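Local coordinates for Lin2722 protein (Listeria innocua, PDB 3DS8), which is of unknown function but has an alpha/beta hydrolase fold and may act as a serine hydrolase, at residues Phe93-Val99 with Pro122-Val128; Lys63-Glu67 with Trp79-Met84; Ile47-Leu53 with Asp86-Tyr91; Ser196-Arg200 with Tyr210-Ile214. One frame throughout, in Å; residues are numbered along the deposited sequence.

Interaction 1: residues Phe93-Val99 with Pro122-Val128; sequences FTQMDGV and PTLRKLV. With SO4 (sulfate ion), chain F.
R125 reaches across to D97 between two parallel strands of the central sheet, 95-99 and 123-128, whose pairing shifts by one residue at a beta bulge. At the bulge R125 N bonds to M96 O, and K126 N turns to D97 OD1 (2.9 Å), which it meets from above the carboxylate plane. Along the R125 side chain, CB lies 3.3 Å from D97 OD1. CG and CD pass the amide nitrogen NE2 of Q95, and CD also nears O4 of a bound sulfate. A bend at chi3 (66°) then brings the guanidinium edge-on to D97: NE binds OD1 (2.9 Å) and NH2 binds OD2 (2.8 Å), each through a syn lone pair, with the two flat groups only 10° from coplanar. This side-on double grip fixes the rotation of both groups. K126 CE lies over one guanidinium face, while K126 NZ is held mainly by F238 O and a salt bridge to E173, with a further bond to O3 of the sulfate (3.2 Å), an ion probably from the crystallisation liquor. T94 O takes both T123 N and T123 OG1. D97 OD2 has a second cationic partner in R59. The strands belong to the beta-alpha-beta unit 95-101, 103-114, 123-130: M96 and L124 face helix 103-114, V99 and V128 pack against helix 229-240, and strand 6-9 pairs along the other edge of 95-101.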
# COMPACT_ATOMS: atom_id res chain seq x y z
N PHE A 93 -17.07 2.99 -9.00
CA PHE A 93 -16.62 2.34 -7.79
C PHE A 93 -16.60 3.34 -6.64
O PHE A 93 -15.92 4.35 -6.73
CB PHE A 93 -15.19 1.81 -7.93
CG PHE A 93 -14.97 0.85 -9.07
CD1 PHE A 93 -15.75 -0.29 -9.21
CD2 PHE A 93 -13.96 1.07 -9.99
CE1 PHE A 93 -15.52 -1.20 -10.26
CE2 PHE A 93 -13.71 0.17 -11.04
CZ PHE A 93 -14.52 -0.95 -11.18
N THR A 94 -17.28 3.04 -5.55
CA THR A 94 -17.25 3.98 -4.42
C THR A 94 -16.13 3.68 -3.43
O THR A 94 -15.75 4.56 -2.66
CB THR A 94 -18.58 3.97 -3.70
OG1 THR A 94 -18.88 2.64 -3.31
CG2 THR A 94 -19.69 4.49 -4.62
N GLN A 95 -15.64 2.43 -3.43
CA GLN A 95 -14.49 1.98 -2.62
C GLN A 95 -13.49 1.25 -3.48
O GLN A 95 -13.85 0.72 -4.51
CB GLN A 95 -14.93 1.00 -1.54
CG GLN A 95 -15.97 1.53 -0.58
CD GLN A 95 -16.25 0.53 0.52
OE1 GLN A 95 -17.03 -0.40 0.34
NE2 GLN A 95 -15.61 0.73 1.65
N MSE A 96 -12.23 1.19 -3.01
CA MSE A 96 -11.22 0.35 -3.59
C MSE A 96 -10.24 -0.08 -2.50
O MSE A 96 -10.10 0.60 -1.51
CB MSE A 96 -10.46 1.12 -4.64
CG MSE A 96 -9.64 2.19 -4.08
SE MSE A 96 -8.82 3.19 -5.57
CE MSE A 96 -7.18 3.82 -4.66
N ASP A 97 -9.60 -1.20 -2.71
CA ASP A 97 -8.47 -1.65 -1.89
C ASP A 97 -7.18 -1.38 -2.66
O ASP A 97 -7.22 -1.20 -3.87
CB ASP A 97 -8.60 -3.11 -1.61
CG ASP A 97 -9.83 -3.44 -0.85
OD1 ASP A 97 -10.28 -2.62 -0.05
OD2 ASP A 97 -10.31 -4.57 -1.03
N GLY A 98 -6.07 -1.22 -1.98
CA GLY A 98 -4.80 -0.98 -2.65
C GLY A 98 -3.65 -1.72 -2.01
O GLY A 98 -3.61 -1.89 -0.81
N VAL A 99 -2.74 -2.20 -2.84
CA VAL A 99 -1.50 -2.81 -2.42
C VAL A 99 -0.40 -2.02 -3.08
O VAL A 99 -0.39 -1.87 -4.30
CB VAL A 99 -1.39 -4.26 -2.87
CG1 VAL A 99 -0.08 -4.87 -2.31
CG2 VAL A 99 -2.60 -5.08 -2.44
N PRO A 122 -12.75 6.86 -5.53
CA PRO A 122 -13.14 5.78 -4.62
C PRO A 122 -12.46 5.93 -3.25
O PRO A 122 -11.30 6.34 -3.15
CB PRO A 122 -12.70 4.54 -5.36
CG PRO A 122 -12.49 4.98 -6.80
CD PRO A 122 -11.96 6.33 -6.65
N THR A 123 -13.18 5.60 -2.20
CA THR A 123 -12.62 5.67 -0.87
C THR A 123 -11.70 4.44 -0.70
O THR A 123 -12.11 3.33 -1.04
CB THR A 123 -13.69 5.57 0.22
OG1 THR A 123 -14.38 4.35 0.07
CG2 THR A 123 -14.68 6.63 0.12
N LEU A 124 -10.49 4.63 -0.19
CA LEU A 124 -9.60 3.49 0.09
C LEU A 124 -10.14 2.75 1.31
O LEU A 124 -10.48 3.36 2.32
CB LEU A 124 -8.17 3.96 0.36
CG LEU A 124 -7.04 2.98 0.33
CD1 LEU A 124 -6.94 2.24 -1.01
CD2 LEU A 124 -5.74 3.77 0.66
N ARG A 125 -10.28 1.45 1.19
CA ARG A 125 -10.78 0.60 2.24
C ARG A 125 -9.61 -0.18 2.87
O ARG A 125 -9.22 0.09 4.00
CB ARG A 125 -11.86 -0.32 1.70
CG ARG A 125 -12.46 -1.24 2.78
CD ARG A 125 -13.41 -2.27 2.23
NE ARG A 125 -12.77 -3.26 1.38
CZ ARG A 125 -13.33 -4.43 1.07
NH1 ARG A 125 -14.54 -4.75 1.55
NH2 ARG A 125 -12.68 -5.28 0.32
N LYS A 126 -9.06 -1.14 2.16
CA LYS A 126 -7.89 -1.89 2.65
C LYS A 126 -6.65 -1.32 1.99
O LYS A 126 -6.65 -1.07 0.78
CB LYS A 126 -7.99 -3.35 2.31
CG LYS A 126 -9.16 -4.05 3.02
CD LYS A 126 -9.36 -5.42 2.48
CE LYS A 126 -10.50 -6.13 3.10
NZ LYS A 126 -10.25 -6.69 4.44
N LEU A 127 -5.59 -1.14 2.76
CA LEU A 127 -4.32 -0.58 2.31
C LEU A 127 -3.22 -1.52 2.77
O LEU A 127 -3.02 -1.70 3.97
CB LEU A 127 -4.07 0.80 2.92
CG LEU A 127 -2.94 1.69 2.41
CD1 LEU A 127 -3.07 3.10 3.09
CD2 LEU A 127 -1.55 1.05 2.60
N VAL A 128 -2.55 -2.17 1.82
CA VAL A 128 -1.38 -3.00 2.09
C VAL A 128 -0.11 -2.30 1.61
O VAL A 128 0.02 -1.88 0.44
CB VAL A 128 -1.49 -4.40 1.42
CG1 VAL A 128 -0.25 -5.27 1.75
CG2 VAL A 128 -2.77 -5.13 1.83
S SO4 F . -13.90 -5.51 5.86
O1 SO4 F . -15.37 -5.48 5.81
O2 SO4 F . -13.54 -5.72 7.29
O3 SO4 F . -13.36 -6.58 4.98
O4 SO4 F . -13.34 -4.27 5.25

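Interaction 2: residues Lys63-Glu67 with Trp79-Met84; sequences KFGFE and WLKIAM
Apolar helix-on-sheet packing joins F64 and F66 of strand 61-66 to W79, L80, A83 and M84 of helix 73-91, with no hydrogen bond between the two segments. The short axes lie 10.6 Å apart, and the phenyl rings fill the interval. L80 approaches F64 from above: its CD1 methyl sits 4.0 Å from the ring centroid and 14° off the normal, a CH-pi contact over the face. L80 CG stands anti to the backbone N (chi1 178°), which carries the leucine branch toward that ring. The CB of A83 meets the same phenyl in its plane, at the edge, 3.8 Å from F64 CZ. The selenomethionine M84, bent at chi2 and chi3, turns its CE methyl back to F64 CE1 (3.8 Å). The helix is one of those layered on the mixed sheet of this alpha/beta hydrolase fold, and the two phenylalanines, separated by G65, both project from the sheet face that it covers. F64 and F66 also touch each other: the CE2 atom of F64 lies over a face of the F66 ring. F66 presents its own edge to the helix, with CE1 4.0 Å from both W79 CB and L80 N. Its CD1 reaches the indole edge at W79 CE3 (3.9 Å), and CZ approaches L80 CB (4.2 Å). W76, one turn earlier in the helix, stacks on the F66 ring, while I7 and I9 of strand 6-9 continue the apolar layer beside F64 and F66.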
# COMPACT_ATOMS: atom_id res chain seq x y z
N LYS A 63 -3.96 -2.68 -12.44
CA LYS A 63 -2.51 -2.65 -12.48
C LYS A 63 -2.10 -1.23 -12.85
O LYS A 63 -2.30 -0.79 -13.96
CB LYS A 63 -1.98 -3.66 -13.49
CG LYS A 63 -2.40 -5.08 -13.17
CD LYS A 63 -1.74 -6.10 -14.11
CE LYS A 63 -2.19 -7.49 -13.80
NZ LYS A 63 -1.61 -8.47 -14.77
N PHE A 64 -1.51 -0.54 -11.90
CA PHE A 64 -1.26 0.89 -12.07
C PHE A 64 0.20 1.21 -12.37
O PHE A 64 1.10 0.63 -11.76
CB PHE A 64 -1.74 1.66 -10.84
CG PHE A 64 -2.00 3.08 -11.11
CD1 PHE A 64 -3.24 3.49 -11.57
CD2 PHE A 64 -1.00 4.02 -10.94
CE1 PHE A 64 -3.49 4.81 -11.86
CE2 PHE A 64 -1.24 5.36 -11.22
CZ PHE A 64 -2.49 5.76 -11.69
N GLY A 65 0.44 2.16 -13.27
CA GLY A 65 1.80 2.55 -13.56
C GLY A 65 1.96 4.06 -13.59
O GLY A 65 1.19 4.73 -14.23
N PHE A 66 2.99 4.56 -12.94
CA PHE A 66 3.42 5.96 -13.09
C PHE A 66 4.57 6.06 -14.09
O PHE A 66 5.65 5.50 -13.85
CB PHE A 66 3.90 6.49 -11.76
CG PHE A 66 2.84 6.60 -10.71
CD1 PHE A 66 1.95 7.65 -10.74
CD2 PHE A 66 2.72 5.65 -9.70
CE1 PHE A 66 0.96 7.78 -9.76
CE2 PHE A 66 1.71 5.74 -8.77
CZ PHE A 66 0.84 6.84 -8.78
N GLU A 67 4.39 6.80 -15.19
CA GLU A 67 5.50 6.97 -16.14
C GLU A 67 6.71 7.64 -15.45
O GLU A 67 7.87 7.32 -15.75
CB GLU A 67 5.11 7.85 -17.32
CG GLU A 67 6.27 7.98 -18.32
CD GLU A 67 5.88 8.19 -19.79
OE1 GLU A 67 4.70 8.51 -20.10
OE2 GLU A 67 6.78 8.01 -20.64
N TRP A 79 -1.26 12.45 -8.65
CA TRP A 79 -1.51 11.88 -9.98
C TRP A 79 -2.50 10.70 -9.92
O TRP A 79 -3.36 10.55 -10.80
CB TRP A 79 -0.21 11.47 -10.66
CG TRP A 79 0.73 12.59 -10.81
CD1 TRP A 79 0.43 13.92 -10.93
CD2 TRP A 79 2.15 12.48 -10.88
NE1 TRP A 79 1.61 14.66 -11.02
CE2 TRP A 79 2.67 13.79 -11.00
CE3 TRP A 79 3.03 11.42 -10.83
CZ2 TRP A 79 4.05 14.04 -11.10
CZ3 TRP A 79 4.41 11.67 -10.91
CH2 TRP A 79 4.89 12.96 -11.08
N LEU A 80 -2.38 9.89 -8.87
CA LEU A 80 -3.33 8.81 -8.63
C LEU A 80 -4.75 9.35 -8.47
O LEU A 80 -5.68 8.80 -9.07
CB LEU A 80 -2.91 8.02 -7.39
CG LEU A 80 -3.79 6.86 -6.93
CD1 LEU A 80 -3.84 5.80 -8.03
CD2 LEU A 80 -3.23 6.28 -5.64
N LYS A 81 -4.92 10.42 -7.69
CA LYS A 81 -6.24 11.06 -7.53
C LYS A 81 -6.85 11.44 -8.87
O LYS A 81 -8.01 11.18 -9.13
CB LYS A 81 -6.14 12.32 -6.64
CG LYS A 81 -7.24 13.42 -6.82
CD LYS A 81 -8.37 13.17 -5.94
CE LYS A 81 -9.30 14.39 -5.80
NZ LYS A 81 -9.25 15.52 -6.79
N ILE A 82 -6.06 12.04 -9.74
CA ILE A 82 -6.54 12.47 -11.05
C ILE A 82 -7.04 11.25 -11.84
O ILE A 82 -8.12 11.28 -12.43
CB ILE A 82 -5.45 13.24 -11.83
CG1 ILE A 82 -5.14 14.58 -11.12
CG2 ILE A 82 -5.86 13.46 -13.29
CD1 ILE A 82 -3.86 15.27 -11.61
N ALA A 83 -6.26 10.19 -11.80
CA ALA A 83 -6.60 8.94 -12.48
C ALA A 83 -7.81 8.24 -11.83
O ALA A 83 -8.68 7.67 -12.54
CB ALA A 83 -5.40 8.03 -12.52
N MSE A 84 -7.87 8.26 -10.51
CA MSE A 84 -9.03 7.69 -9.80
C MSE A 84 -10.33 8.45 -10.06
O MSE A 84 -11.40 7.81 -10.08
CB MSE A 84 -8.78 7.62 -8.30
CG MSE A 84 -7.69 6.66 -7.92
SE MSE A 84 -8.02 4.79 -8.58
CE MSE A 84 -6.99 4.85 -10.30

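Interaction 3: residues Ile47-Leu53 with Asp86-Tyr91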
# COMPACT_ATOMS: atom_id res chain seq x y z
N ILE A 47 -3.62 10.07 -19.36
CA ILE A 47 -4.13 8.93 -18.59
C ILE A 47 -4.49 7.86 -19.63
O ILE A 47 -5.16 8.17 -20.59
CB ILE A 47 -5.43 9.29 -17.82
CG1 ILE A 47 -5.17 10.31 -16.73
CG2 ILE A 47 -6.07 8.04 -17.17
CD1 ILE A 47 -4.24 9.85 -15.69
N LYS A 48 -4.10 6.64 -19.39
CA LYS A 48 -4.36 5.57 -20.35
C LYS A 48 -4.94 4.40 -19.63
O LYS A 48 -4.43 4.04 -18.57
CB LYS A 48 -3.07 5.12 -20.99
CG LYS A 48 -3.27 4.09 -22.10
CD LYS A 48 -1.92 3.50 -22.69
CE LYS A 48 -0.71 4.48 -22.60
NZ LYS A 48 0.45 3.98 -23.44
N PHE A 49 -6.01 3.85 -20.20
CA PHE A 49 -6.65 2.62 -19.73
C PHE A 49 -6.42 1.58 -20.82
O PHE A 49 -6.64 1.88 -22.02
CB PHE A 49 -8.18 2.72 -19.67
CG PHE A 49 -8.75 3.73 -18.71
CD1 PHE A 49 -9.43 3.31 -17.57
CD2 PHE A 49 -8.70 5.08 -19.00
CE1 PHE A 49 -10.04 4.25 -16.71
CE2 PHE A 49 -9.30 6.04 -18.13
CZ PHE A 49 -9.96 5.61 -16.99
N GLU A 50 -6.04 0.38 -20.42
CA GLU A 50 -6.00 -0.79 -21.32
C GLU A 50 -6.83 -1.90 -20.72
O GLU A 50 -6.54 -2.38 -19.61
CB GLU A 50 -4.57 -1.26 -21.52
CG GLU A 50 -3.67 -0.24 -22.20
CD GLU A 50 -2.18 -0.63 -22.11
OE1 GLU A 50 -1.52 -0.36 -21.05
OE2 GLU A 50 -1.68 -1.20 -23.11
N GLY A 51 -7.89 -2.28 -21.43
CA GLY A 51 -8.81 -3.29 -20.98
C GLY A 51 -10.17 -2.69 -20.63
O GLY A 51 -10.34 -1.47 -20.63
N LYS A 52 -11.12 -3.53 -20.31
CA LYS A 52 -12.46 -3.10 -19.98
C LYS A 52 -12.95 -4.06 -18.92
O LYS A 52 -12.86 -5.27 -19.12
CB LYS A 52 -13.37 -3.20 -21.21
CG LYS A 52 -14.86 -2.91 -20.94
CD LYS A 52 -15.04 -1.43 -20.71
CE LYS A 52 -16.43 -1.02 -20.19
NZ LYS A 52 -16.69 0.42 -20.48
N LEU A 53 -13.53 -3.55 -17.85
CA LEU A 53 -14.13 -4.41 -16.83
C LEU A 53 -15.59 -4.62 -17.17
O LEU A 53 -16.28 -3.66 -17.59
CB LEU A 53 -13.98 -3.79 -15.44
CG LEU A 53 -12.54 -3.50 -15.05
CD1 LEU A 53 -12.46 -2.71 -13.73
CD2 LEU A 53 -11.73 -4.80 -14.98
N ASP A 86 -11.06 9.59 -12.98
CA ASP A 86 -11.46 9.02 -14.27
C ASP A 86 -11.99 7.60 -14.10
O ASP A 86 -12.99 7.23 -14.74
CB ASP A 86 -10.28 9.00 -15.24
CG ASP A 86 -9.96 10.37 -15.78
OD1 ASP A 86 -10.79 11.30 -15.64
OD2 ASP A 86 -8.88 10.50 -16.39
N LEU A 87 -11.33 6.80 -13.26
CA LEU A 87 -11.80 5.43 -13.00
C LEU A 87 -13.21 5.41 -12.45
O LEU A 87 -14.06 4.65 -12.93
CB LEU A 87 -10.88 4.71 -12.04
CG LEU A 87 -11.16 3.21 -11.82
CD1 LEU A 87 -11.02 2.36 -13.15
CD2 LEU A 87 -10.28 2.64 -10.72
N LYS A 88 -13.47 6.28 -11.47
CA LYS A 88 -14.79 6.34 -10.83
C LYS A 88 -15.82 6.87 -11.84
O LYS A 88 -16.97 6.39 -11.90
CB LYS A 88 -14.79 7.17 -9.55
CG LYS A 88 -16.15 7.10 -8.78
CD LYS A 88 -16.10 7.61 -7.35
CE LYS A 88 -17.44 7.44 -6.64
NZ LYS A 88 -18.31 8.53 -7.03
N SER A 89 -15.41 7.86 -12.63
CA SER A 89 -16.29 8.37 -13.67
C SER A 89 -16.73 7.28 -14.63
O SER A 89 -17.93 7.20 -14.97
CB SER A 89 -15.64 9.50 -14.45
OG SER A 89 -16.58 10.05 -15.33
N ARG A 90 -15.78 6.46 -15.07
CA ARG A 90 -16.05 5.35 -16.00
C ARG A 90 -16.88 4.22 -15.38
O ARG A 90 -17.83 3.76 -16.01
CB ARG A 90 -14.73 4.77 -16.55
CG ARG A 90 -14.89 3.63 -17.55
CD ARG A 90 -13.55 3.11 -18.11
NE ARG A 90 -13.79 2.29 -19.31
CZ ARG A 90 -12.94 1.42 -19.88
NH1 ARG A 90 -11.76 1.15 -19.37
NH2 ARG A 90 -13.34 0.81 -20.99
N TYR A 91 -16.53 3.78 -14.17
CA TYR A 91 -17.13 2.58 -13.59
C TYR A 91 -17.94 2.78 -12.31
O TYR A 91 -18.61 1.84 -11.87
CB TYR A 91 -16.06 1.53 -13.30
CG TYR A 91 -15.36 0.99 -14.52
CD1 TYR A 91 -16.01 0.13 -15.37
CD2 TYR A 91 -14.05 1.35 -14.81
CE1 TYR A 91 -15.38 -0.37 -16.50
CE2 TYR A 91 -13.41 0.83 -15.93
CZ TYR A 91 -14.08 -0.03 -16.76
OH TYR A 91 -13.45 -0.54 -17.87
O HOH W 1 -18.22 2.01 -18.15
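F49, K52 and L53 meet L87, R90 and Y91 where the outermost strand 46-50 and the loop after it lie against the end of helix 73-91, at the border of the alpha/beta hydrolase sheet. R90 runs fully extended from CG to NE, its CG opposite the backbone N (chi1 -179°), and this length lets the guanidinium span the gap. NH1 makes a nearly straight bond to G51 O (3.2 Å), which lies close to the guanidinium plane. On the way R90 and F49 run antiparallel alongside one another. The R90 methylene CD comes 3.9 Å from F49 CE1, and the phenyl and guanidinium planes stand 84° apart. The far end of the F49 ring meets the helix edge-on, CZ to D86 CB at 3.8 Å, and L87 CD1 approaches CE1. Y91 differs at its first torsion, its CG lying anti to the carbonyl carbon and beside the backbone N (chi1 -65°), which carries its ring along R90 and out to the loop. R90 CG lies over one face of that ring, and the L53 side chain crosses at about a right angle over the opposite one, L53 CB reaching Y91 CE1. The phenol oxygen accepts L53 N (3.0 Å), again in a nearly straight bond. K52, bent at chi2, folds its chain back toward the helix, though its exact fit against R90 is doubtful in the model. A water there accepts from K52 NZ (3.2 Å) and donates to R90 O (2.8 Å).

Interaction 4: residues Ser196-Arg200 with Tyr210-Ile214; sequences SLATR and YIEDI
The loop after helix 193-196, with its 3-10 turn at 198-200, packs on strand 209-216 through a buried polar chain linking T199, Y210, E212 and R200. T199 OG1 donates to Y210 OH (2.8 Å), and Y210 OH in turn donates a hydrogen bond to E212 OE2 (2.6 Å), at its anti lone pair. R200 uses the syn side of the same carboxylate: NE meets OE2 (2.9 Å, 175°, in the guanidinium plane) and NH2 meets OE1 (2.8 Å), tilted 22° from that plane. OE2 is thus gripped by two donors, which should help hold its negative charge in the interior. A bend at chi3 (-73°) turns the R200 guanidinium side-on to E212, whose chain stays extended beyond CG. L197 CD2 packs against the CB and CG methylenes of E212, and the L197 and I214 side chains cross at about a right angle, their CD1 methyls 3.9 Å apart. D252 N also bonds to E212 OE1, and L146 O and F148 O take R200 NH1. A buried Arg-Glu pair, side-on and with two hydrogen bonds, here ties a connecting loop to a parallel strand of the alpha/beta hydrolase sheet.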
# COMPACT_ATOMS: atom_id res chain seq x y z
N SER A 196 9.57 0.92 7.90
CA SER A 196 8.44 0.20 7.25
C SER A 196 7.27 -0.20 8.15
O SER A 196 6.22 -0.63 7.65
CB SER A 196 8.96 -0.99 6.41
OG SER A 196 9.97 -1.69 7.03
N LEU A 197 7.44 -0.02 9.47
CA LEU A 197 6.40 -0.24 10.46
C LEU A 197 5.95 1.03 11.15
O LEU A 197 5.12 0.96 12.06
CB LEU A 197 6.91 -1.20 11.50
CG LEU A 197 7.29 -2.62 11.06
CD1 LEU A 197 8.04 -3.28 12.26
CD2 LEU A 197 6.09 -3.43 10.60
N ALA A 198 6.43 2.18 10.70
CA ALA A 198 6.21 3.43 11.44
C ALA A 198 4.76 3.90 11.37
O ALA A 198 4.35 4.75 12.15
CB ALA A 198 7.20 4.48 11.01
N THR A 199 3.96 3.29 10.50
CA THR A 199 2.50 3.34 10.56
C THR A 199 1.96 3.09 11.97
O THR A 199 0.88 3.57 12.30
CB THR A 199 1.87 2.33 9.58
OG1 THR A 199 2.69 1.15 9.50
CG2 THR A 199 1.73 2.96 8.16
N ARG A 200 2.71 2.36 12.80
CA ARG A 200 2.31 2.11 14.19
C ARG A 200 2.02 3.38 14.97
O ARG A 200 1.27 3.37 15.95
CB ARG A 200 3.50 1.39 14.85
CG ARG A 200 3.33 0.94 16.17
CD ARG A 200 4.67 0.42 16.65
NE ARG A 200 5.02 -0.86 16.02
CZ ARG A 200 5.98 -1.65 16.49
NH1 ARG A 200 6.64 -1.31 17.58
NH2 ARG A 200 6.27 -2.80 15.90
N TYR A 210 -5.25 -2.18 12.02
CA TYR A 210 -3.85 -2.00 11.71
C TYR A 210 -3.13 -3.26 12.12
O TYR A 210 -3.17 -3.62 13.28
CB TYR A 210 -3.24 -0.82 12.47
CG TYR A 210 -1.76 -0.73 12.27
CD1 TYR A 210 -1.23 -0.40 11.02
CD2 TYR A 210 -0.85 -1.03 13.31
CE1 TYR A 210 0.16 -0.39 10.80
CE2 TYR A 210 0.53 -0.95 13.11
CZ TYR A 210 1.03 -0.64 11.83
OH TYR A 210 2.40 -0.57 11.64
N ILE A 211 -2.52 -3.93 11.15
CA ILE A 211 -1.82 -5.20 11.36
C ILE A 211 -0.40 -5.11 10.81
O ILE A 211 -0.21 -4.57 9.71
CB ILE A 211 -2.58 -6.34 10.64
CG1 ILE A 211 -4.04 -6.42 11.15
CG2 ILE A 211 -1.82 -7.67 10.80
CD1 ILE A 211 -4.83 -7.66 10.65
N GLU A 212 0.58 -5.59 11.57
CA GLU A 212 1.96 -5.65 11.12
C GLU A 212 2.35 -7.09 10.82
O GLU A 212 1.89 -8.03 11.54
CB GLU A 212 2.88 -5.10 12.23
CG GLU A 212 2.64 -3.63 12.52
CD GLU A 212 3.53 -3.04 13.58
OE1 GLU A 212 4.11 -3.79 14.38
OE2 GLU A 212 3.66 -1.78 13.59
N ASP A 213 3.26 -7.30 9.87
CA ASP A 213 3.81 -8.65 9.60
C ASP A 213 5.27 -8.44 9.22
O ASP A 213 5.56 -7.69 8.30
CB ASP A 213 3.09 -9.29 8.39
CG ASP A 213 3.95 -10.42 7.62
OD1 ASP A 213 3.86 -11.52 8.13
OD2 ASP A 213 4.68 -10.21 6.52
N ILE A 214 6.17 -9.00 10.00
CA ILE A 214 7.61 -8.91 9.70
C ILE A 214 8.09 -10.23 9.13
O ILE A 214 7.81 -11.30 9.70
CB ILE A 214 8.44 -8.62 10.95
CG1 ILE A 214 8.00 -7.30 11.59
CG2 ILE A 214 9.97 -8.59 10.60
CD1 ILE A 214 8.69 -7.03 12.91

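All four contacts reach the same mixed sheet. Interactions 2 and 3 share helix 73-91, packing F64 and F66 against its middle and the partly exposed strand 46-50 with the following loop against its end; A83 touches I47 between them. Interaction 1 meets interaction 2 where the selenium atoms of M96 and M84 lie 3.5 Å apart, and interaction 3 where F93 packs on L53. Interaction 4 lies across the chain's centre from 2 and 3, its centre about 32 Å from that of interaction 3. Chemistry follows place: interaction 2 is purely apolar, interactions 1 and 4 each add an Arg-carboxylate pair, fully buried in 4 but with R125 partly exposed in 1, and interaction 3 mixes rings, cations and water.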